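Local coordinates for acyl-coenzyme A oxidase 1 (Yarrowia lipolytica, PDB 5Y9D), which catalyses the FAD-dependent oxidation of acyl-CoA to (2E)-enoyl-CoA by molecular oxygen, releasing hydrogen peroxide in peroxisomal fatty acid beta-oxidation, at residues P685-E688 / S689-P693. Numbering follows the deposited sequence.
Sequences PYYE and STLKP
The first turns of the short helix 687-695, near the C-terminus, include a wide pi-type turn, and Y686, at the N-cap position, meets T690 and L691 there. Y686 O accepts two backbone hydrogen bonds, an alpha-type one from T690 N and a wider pi-type one from L691 N. L691 N donates to Y686 O at 3.1 Å, in the carbonyl plane and nearly straight (167°). T690 N reaches Y686 O at 3.0 Å from above that plane, along a more bent path (138°). The same five-residue spacing as in the L691 bond recurs one residue on: K692 N donates a hydrogen bond to Y687 O at 2.9 Å.

The side chain of Y687 meets that of K692. With CG anti to the backbone N (chi1 -176°), the Y687 ring is crossed obliquely by K692, whose CB sits over one face, 3.9 Å from the ring centroid, in a CH-pi contact. K692 CD reaches the phenol end, 3.5 Å from Y687 OH. K692 also runs beside E688, but E688 OE2 and K692 NZ stay 4.5 Å apart, beyond a salt bridge. An alanine in place of Y687 would probably leave the aliphatic part of K692 without its flat support and H245 of the second subunit without its ring partner. Y686 OH hydrogen-bonds to R127 NH1 of that subunit. The backbone hydrogen bonds thus shape the turn, while the two tyrosines contribute a hydrogen bond and a ring contact to the interface with the second subunit.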
loop_
_atom_site.group_PDB
_atom_site.type_symbol
_atom_site.label_atom_id
_atom_site.label_comp_id
_atom_site.label_asym_id
_atom_site.label_seq_id
_atom_site.Cartn_x
_atom_site.Cartn_y
_atom_site.Cartn_z
ATOM N N PRO A 685 -21.573 -17.830 -15.729
ATOM C CA PRO A 685 -22.086 -17.380 -17.044
ATOM C C PRO A 685 -21.298 -17.964 -18.227
ATOM O O PRO A 685 -21.785 -17.973 -19.325
ATOM C CB PRO A 685 -21.888 -15.841 -17.021
ATOM C CG PRO A 685 -21.423 -15.487 -15.632
ATOM C CD PRO A 685 -20.984 -16.741 -14.933
ATOM N N TYR A 686 -20.064 -18.386 -18.003
ATOM C CA TYR A 686 -19.235 -18.990 -19.060
ATOM C C TYR A 686 -19.261 -20.535 -18.960
ATOM O O TYR A 686 -18.329 -21.196 -19.415
ATOM C CB TYR A 686 -17.782 -18.466 -18.980
ATOM C CG TYR A 686 -17.232 -18.375 -17.571
ATOM C CD1 TYR A 686 -17.419 -17.235 -16.791
ATOM C CD2 TYR A 686 -16.530 -19.432 -17.014
ATOM C CE1 TYR A 686 -16.912 -17.157 -15.493
ATOM C CE2 TYR A 686 -16.036 -19.366 -15.719
ATOM C CZ TYR A 686 -16.234 -18.235 -14.963
ATOM O OH TYR A 686 -15.751 -18.203 -13.682
ATOM N N TYR A 687 -20.309 -21.105 -18.367
ATOM C CA TYR A 687 -20.400 -22.554 -18.293
ATOM C C TYR A 687 -20.394 -23.209 -19.681
ATOM O O TYR A 687 -19.471 -23.962 -20.020
ATOM C CB TYR A 687 -21.647 -23.010 -17.521
ATOM C CG TYR A 687 -21.683 -24.493 -17.372
ATOM C CD1 TYR A 687 -20.678 -25.157 -16.684
ATOM C CD2 TYR A 687 -22.702 -25.247 -17.938
ATOM C CE1 TYR A 687 -20.687 -26.538 -16.561
ATOM C CE2 TYR A 687 -22.736 -26.630 -17.805
ATOM C CZ TYR A 687 -21.731 -27.274 -17.115
ATOM O OH TYR A 687 -21.755 -28.649 -16.994
ATOM N N GLU A 688 -21.414 -22.889 -20.473
ATOM C CA GLU A 688 -21.649 -23.522 -21.770
ATOM C C GLU A 688 -20.572 -23.193 -22.775
ATOM O O GLU A 688 -20.222 -24.029 -23.613
ATOM C CB GLU A 688 -23.038 -23.143 -22.334
ATOM C CG GLU A 688 -24.218 -23.911 -21.724
ATOM C CD GLU A 688 -24.307 -25.380 -22.169
ATOM O OE1 GLU A 688 -25.054 -25.684 -23.131
ATOM O OE2 GLU A 688 -23.635 -26.246 -21.572
ATOM N N SER A 689 -20.026 -21.990 -22.693
ATOM C CA SER A 689 -19.034 -21.556 -23.668
ATOM C C SER A 689 -17.563 -21.943 -23.317
ATOM O O SER A 689 -16.736 -22.130 -24.229
ATOM C CB SER A 689 -19.168 -20.035 -23.906
ATOM O OG SER A 689 -18.685 -19.240 -22.819
ATOM N N THR A 690 -17.237 -22.052 -22.025
ATOM C CA THR A 690 -15.847 -22.166 -21.611
ATOM C C THR A 690 -15.560 -23.358 -20.716
ATOM O O THR A 690 -14.697 -24.162 -21.049
ATOM C CB THR A 690 -15.347 -20.895 -20.902
ATOM O OG1 THR A 690 -15.810 -19.741 -21.601
ATOM C CG2 THR A 690 -13.838 -20.874 -20.877
ATOM N N LEU A 691 -16.245 -23.446 -19.572
ATOM C CA LEU A 691 -15.955 -24.497 -18.556
ATOM C C LEU A 691 -16.387 -25.935 -18.947
ATOM O O LEU A 691 -15.578 -26.857 -18.933
ATOM C CB LEU A 691 -16.573 -24.116 -17.205
ATOM C CG LEU A 691 -16.312 -25.095 -16.067
ATOM C CD1 LEU A 691 -14.829 -25.423 -15.994
ATOM C CD2 LEU A 691 -16.812 -24.543 -14.747
ATOM N N LYS A 692 -17.656 -26.133 -19.273
ATOM C CA LYS A 692 -18.097 -27.433 -19.803
ATOM C C LYS A 692 -17.256 -27.894 -21.015
ATOM O O LYS A 692 -16.638 -28.952 -20.961
ATOM C CB LYS A 692 -19.596 -27.418 -20.101
ATOM C CG LYS A 692 -20.159 -28.642 -20.810
ATOM C CD LYS A 692 -21.645 -28.846 -20.468
ATOM C CE LYS A 692 -22.519 -29.239 -21.662
ATOM N NZ LYS A 692 -22.967 -30.661 -21.673
ATOM N N PRO A 693 -17.177 -27.087 -22.081
ATOM C CA PRO A 693 -16.337 -27.564 -23.198
ATOM C C PRO A 693 -14.926 -28.033 -22.781
ATOM O O PRO A 693 -14.471 -29.070 -23.225
ATOM C CB PRO A 693 -16.287 -26.348 -24.149
ATOM C CG PRO A 693 -17.588 -25.657 -23.904
ATOM C CD PRO A 693 -17.911 -25.861 -22.435
#